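Local coordinates for protein aspartokinase (Arabidopsis thaliana, PDB 2CDQ) that phosphorylates L-aspartate with ATP, the first step of lysine, threonine, methionine and isoleucine synthesis, and binds lysine and S-adenosylmethionine as allosteric effectors, at residues Phe176-Leu188 and Gly219-Gly231. Residues are numbered along the deposited sequence; the frame is centred on the assembly and turned at random.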
loop_
_atom_site.group_PDB
_atom_site.type_symbol
_atom_site.label_atom_id
_atom_site.label_comp_id
_atom_site.label_asym_id
_atom_site.label_seq_id
_atom_site.Cartn_x
_atom_site.Cartn_y
_atom_site.Cartn_z
ATOM N N PHE A 176 37.875 1.229 2.793
ATOM C CA PHE A 176 36.444 1.125 2.538
ATOM C C PHE A 176 36.175 -0.348 2.261
ATOM O O PHE A 176 36.425 -0.842 1.156
ATOM C CB PHE A 176 36.001 2.024 1.368
ATOM C CG PHE A 176 35.419 3.344 1.806
ATOM C CD1 PHE A 176 36.244 4.404 2.168
ATOM C CD2 PHE A 176 34.038 3.523 1.863
ATOM C CE1 PHE A 176 35.704 5.624 2.585
ATOM C CE2 PHE A 176 33.486 4.742 2.280
ATOM C CZ PHE A 176 34.320 5.790 2.642
ATOM N N ILE A 177 35.708 -1.052 3.291
ATOM C CA ILE A 177 35.477 -2.497 3.209
ATOM C C ILE A 177 33.990 -2.784 2.987
ATOM O O ILE A 177 33.129 -2.234 3.680
ATOM C CB ILE A 177 36.015 -3.251 4.464
ATOM C CG1 ILE A 177 37.381 -2.692 4.915
ATOM C CG2 ILE A 177 36.073 -4.766 4.216
ATOM C CD1 ILE A 177 38.528 -2.820 3.893
ATOM N N THR A 178 33.709 -3.661 2.025
ATOM C CA THR A 178 32.373 -3.806 1.461
ATOM C C THR A 178 31.974 -5.259 1.180
ATOM O O THR A 178 32.838 -6.128 1.035
ATOM C CB THR A 178 32.293 -2.974 0.169
ATOM O OG1 THR A 178 32.036 -1.608 0.509
ATOM C CG2 THR A 178 31.202 -3.456 -0.726
ATOM N N THR A 179 30.663 -5.515 1.116
ATOM C CA THR A 179 30.140 -6.812 0.657
ATOM C C THR A 179 30.415 -6.998 -0.831
ATOM O O THR A 179 30.645 -6.032 -1.555
ATOM C CB THR A 179 28.616 -6.980 0.913
ATOM O OG1 THR A 179 27.877 -6.028 0.134
ATOM C CG2 THR A 179 28.284 -6.813 2.391
ATOM N N ASP A 180 30.381 -8.240 -1.292
ATOM C CA ASP A 180 30.795 -8.530 -2.656
ATOM C C ASP A 180 29.644 -8.560 -3.669
ATOM O O ASP A 180 29.756 -9.211 -4.711
ATOM C CB ASP A 180 31.639 -9.809 -2.700
ATOM C CG ASP A 180 32.828 -9.754 -1.750
ATOM O OD1 ASP A 180 33.966 -9.579 -2.225
ATOM O OD2 ASP A 180 32.626 -9.874 -0.523
ATOM N N ASP A 181 28.545 -7.861 -3.373
ATOM C CA ASP A 181 27.501 -7.634 -4.385
ATOM C C ASP A 181 27.758 -6.294 -5.052
ATOM O O ASP A 181 27.837 -5.262 -4.386
ATOM C CB ASP A 181 26.067 -7.742 -3.835
ATOM C CG ASP A 181 25.982 -7.500 -2.344
ATOM O OD1 ASP A 181 26.331 -8.418 -1.572
ATOM O OD2 ASP A 181 25.542 -6.404 -1.945
ATOM N N PHE A 182 27.880 -6.322 -6.375
ATOM C CA PHE A 182 28.596 -5.273 -7.087
ATOM C C PHE A 182 27.887 -3.923 -7.312
ATOM O O PHE A 182 28.376 -2.875 -6.878
ATOM C CB PHE A 182 29.267 -5.837 -8.343
ATOM C CG PHE A 182 30.479 -6.660 -8.033
ATOM C CD1 PHE A 182 31.702 -6.043 -7.763
ATOM C CD2 PHE A 182 30.396 -8.045 -7.956
ATOM C CE1 PHE A 182 32.830 -6.797 -7.445
ATOM C CE2 PHE A 182 31.517 -8.806 -7.644
ATOM C CZ PHE A 182 32.734 -8.180 -7.385
ATOM N N THR A 183 26.743 -3.941 -7.981
ATOM C CA THR A 183 26.011 -2.706 -8.203
ATOM C C THR A 183 25.672 -2.028 -6.860
ATOM O O THR A 183 25.506 -0.807 -6.798
ATOM C CB THR A 183 24.763 -2.974 -9.071
ATOM O OG1 THR A 183 25.187 -3.475 -10.352
ATOM C CG2 THR A 183 23.932 -1.700 -9.278
ATOM N N ASN A 184 25.634 -2.820 -5.785
ATOM C CA ASN A 184 25.168 -2.352 -4.475
ATOM C C ASN A 184 26.033 -2.791 -3.280
ATOM O O ASN A 184 25.536 -3.389 -2.325
ATOM C CB ASN A 184 23.702 -2.772 -4.271
ATOM C CG ASN A 184 23.049 -2.075 -3.093
ATOM O OD1 ASN A 184 23.069 -0.847 -2.986
ATOM N ND2 ASN A 184 22.458 -2.860 -2.202
ATOM N N GLY A 185 27.322 -2.474 -3.327
ATOM C CA GLY A 185 28.241 -2.797 -2.236
ATOM C C GLY A 185 27.913 -2.155 -0.897
ATOM O O GLY A 185 27.856 -0.931 -0.775
ATOM N N ASP A 186 27.711 -2.990 0.114
ATOM C CA ASP A 186 27.332 -2.528 1.443
ATOM C C ASP A 186 28.561 -2.290 2.321
ATOM O O ASP A 186 29.438 -3.151 2.420
ATOM C CB ASP A 186 26.403 -3.558 2.092
ATOM C CG ASP A 186 25.568 -2.979 3.224
ATOM O OD1 ASP A 186 25.608 -1.751 3.453
ATOM O OD2 ASP A 186 24.859 -3.762 3.890
ATOM N N ILE A 187 28.621 -1.121 2.956
ATOM C CA ILE A 187 29.733 -0.783 3.850
ATOM C C ILE A 187 29.700 -1.608 5.143
ATOM O O ILE A 187 28.704 -1.591 5.872
ATOM C CB ILE A 187 29.768 0.728 4.188
ATOM C CG1 ILE A 187 30.091 1.544 2.928
ATOM C CG2 ILE A 187 30.780 1.006 5.304
ATOM C CD1 ILE A 187 30.281 3.037 3.154
ATOM N N LEU A 188 30.797 -2.321 5.413
ATOM C CA LEU A 188 30.935 -3.175 6.606
ATOM C C LEU A 188 31.560 -2.437 7.796
ATOM O O LEU A 188 32.397 -1.553 7.614
ATOM C CB LEU A 188 31.761 -4.424 6.278
ATOM C CG LEU A 188 31.203 -5.413 5.249
ATOM C CD1 LEU A 188 32.252 -6.458 4.908
ATOM C CD2 LEU A 188 29.907 -6.077 5.727
ATOM N N GLY A 219 35.596 -5.182 -1.997
ATOM C CA GLY A 219 34.921 -6.392 -1.527
ATOM C C GLY A 219 35.737 -7.136 -0.487
ATOM O O GLY A 219 36.964 -7.196 -0.583
ATOM N N TRP A 220 35.054 -7.697 0.510
ATOM C CA TRP A 220 35.708 -8.421 1.601
ATOM C C TRP A 220 36.452 -9.665 1.102
ATOM O O TRP A 220 37.642 -9.825 1.376
ATOM C CB TRP A 220 34.690 -8.763 2.704
ATOM C CG TRP A 220 35.212 -9.547 3.913
ATOM C CD1 TRP A 220 34.629 -10.654 4.477
ATOM C CD2 TRP A 220 36.393 -9.276 4.702
ATOM N NE1 TRP A 220 35.368 -11.086 5.555
ATOM C CE2 TRP A 220 36.454 -10.264 5.715
ATOM C CE3 TRP A 220 37.406 -8.299 4.646
ATOM C CZ2 TRP A 220 37.489 -10.304 6.671
ATOM C CZ3 TRP A 220 38.440 -8.341 5.600
ATOM C CH2 TRP A 220 38.466 -9.338 6.596
ATOM N N LYS A 221 35.768 -10.519 0.343
ATOM C CA LYS A 221 36.354 -11.795 -0.080
ATOM C C LYS A 221 36.780 -11.886 -1.555
ATOM O O LYS A 221 37.377 -12.884 -1.968
ATOM C CB LYS A 221 35.462 -12.979 0.335
ATOM C CG LYS A 221 34.011 -12.931 -0.155
ATOM C CD LYS A 221 33.123 -13.897 0.642
ATOM C CE LYS A 221 33.533 -15.361 0.434
ATOM N NZ LYS A 221 32.863 -16.293 1.381
ATOM N N THR A 222 36.491 -10.853 -2.340
ATOM C CA THR A 222 36.980 -10.787 -3.723
ATOM C C THR A 222 38.210 -9.898 -3.828
ATOM O O THR A 222 39.052 -10.090 -4.710
ATOM C CB THR A 222 35.920 -10.247 -4.710
ATOM O OG1 THR A 222 35.281 -9.095 -4.144
ATOM C CG2 THR A 222 34.876 -11.307 -5.035
ATOM N N GLY A 223 38.297 -8.921 -2.927
ATOM C CA GLY A 223 39.331 -7.888 -2.981
ATOM C C GLY A 223 39.127 -6.944 -4.153
ATOM O O GLY A 223 39.971 -6.093 -4.416
ATOM N N ALA A 224 37.992 -7.097 -4.839
ATOM C CA ALA A 224 37.698 -6.388 -6.087
ATOM C C ALA A 224 36.981 -5.043 -5.878
ATOM O O ALA A 224 36.260 -4.851 -4.891
ATOM C CB ALA A 224 36.893 -7.292 -7.026
ATOM N N VAL A 225 37.190 -4.123 -6.820
ATOM C CA VAL A 225 36.627 -2.775 -6.740
ATOM C C VAL A 225 35.100 -2.819 -6.740
ATOM O O VAL A 225 34.480 -3.558 -7.511
ATOM C CB VAL A 225 37.141 -1.859 -7.881
ATOM C CG1 VAL A 225 36.675 -0.428 -7.668
ATOM C CG2 VAL A 225 38.671 -1.904 -7.964
ATOM N N THR A 226 34.507 -2.016 -5.867
ATOM C CA THR A 226 33.074 -2.039 -5.638
ATOM C C THR A 226 32.486 -0.624 -5.631
ATOM O O THR A 226 33.136 0.309 -5.165
ATOM C CB THR A 226 32.785 -2.766 -4.302
ATOM O OG1 THR A 226 32.529 -4.149 -4.564
ATOM C CG2 THR A 226 31.596 -2.174 -3.588
ATOM N N THR A 227 31.270 -0.470 -6.157
ATOM C CA THR A 227 30.527 0.791 -6.028
ATOM C C THR A 227 29.466 0.696 -4.938
ATOM O O THR A 227 28.874 -0.361 -4.736
ATOM C CB THR A 227 29.867 1.255 -7.347
ATOM O OG1 THR A 227 28.958 0.255 -7.816
ATOM C CG2 THR A 227 30.910 1.527 -8.401
ATOM N N LEU A 228 29.221 1.810 -4.255
ATOM C CA LEU A 228 28.389 1.820 -3.047
ATOM C C LEU A 228 26.874 1.879 -3.287
ATOM O O LEU A 228 26.101 2.026 -2.338
ATOM C CB LEU A 228 28.835 2.954 -2.109
ATOM C CG LEU A 228 30.320 2.989 -1.720
ATOM C CD1 LEU A 228 30.655 4.240 -0.933
ATOM C CD2 LEU A 228 30.742 1.747 -0.949
ATOM N N GLY A 229 26.458 1.739 -4.548
ATOM C CA GLY A 229 25.045 1.793 -4.925
ATOM C C GLY A 229 24.496 3.199 -4.791
ATOM O O GLY A 229 25.255 4.169 -4.803
ATOM N N ARG A 230 23.175 3.316 -4.664
ATOM C CA ARG A 230 22.544 4.592 -4.325
ATOM C C ARG A 230 23.209 5.113 -3.060
ATOM O O ARG A 230 23.759 4.336 -2.266
ATOM C CB ARG A 230 21.046 4.406 -4.081
ATOM C CG ARG A 230 20.276 3.857 -5.264
ATOM C CD ARG A 230 18.981 3.181 -4.817
ATOM N NE ARG A 230 18.281 2.472 -5.896
ATOM C CZ ARG A 230 18.157 2.898 -7.155
ATOM N NH1 ARG A 230 18.671 4.061 -7.537
ATOM N NH2 ARG A 230 17.498 2.157 -8.038
ATOM N N GLY A 231 23.171 6.419 -2.857
ATOM C CA GLY A 231 23.896 6.992 -1.731
ATOM C C GLY A 231 25.249 7.480 -2.196
ATOM O O GLY A 231 25.711 8.533 -1.767
#
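Asp-180 points its carboxylate into the turn 219-223, where backbone N-H groups meet it. Asp-180 OD1 accepts a hydrogen bond from Thr-222 N at 2.8 Å, on the syn side but 34° out of the carboxylate plane. Thr-222 OG1 is modelled implausibly close to Asp-180 OD1, so that bond is doubtful. Lys-221 N adds weak bonds to both Asp-180 oxygens, the one to OD2 nearly straight, and the two N-H groups probably limit rotation of the carboxylate. Nearby, Trp-220 N bonds to Thr-178 O at 2.8 Å, beside the parallel bridge of Thr-178 with Gly-219. The Trp-220 side chain, CG anti to its N (chi1 179°), brings CE3 to 3.8 Å from Ile-177 CG2. Leu-188 CD1 lies against Trp-220 CB. Phe-182 turns its ring edge to Val-225 O, 3.6 Å from Phe-182 CE1 and in the ring plane, with Ala-224 CB at the same edge. Farther along, Gly-185 N bonds to Thr-227 O, and Leu-228 CD2 packs against Ile-187 CG1. The Thr-227 side chain lies about 6 Å from that of substrate-binding Glu-148 (nearest atoms). The contact joins strand 177-178 and the loop after it to the hairpin of strands 209-219 and 225-227, in the mixed sheet of the amino acid kinase fold.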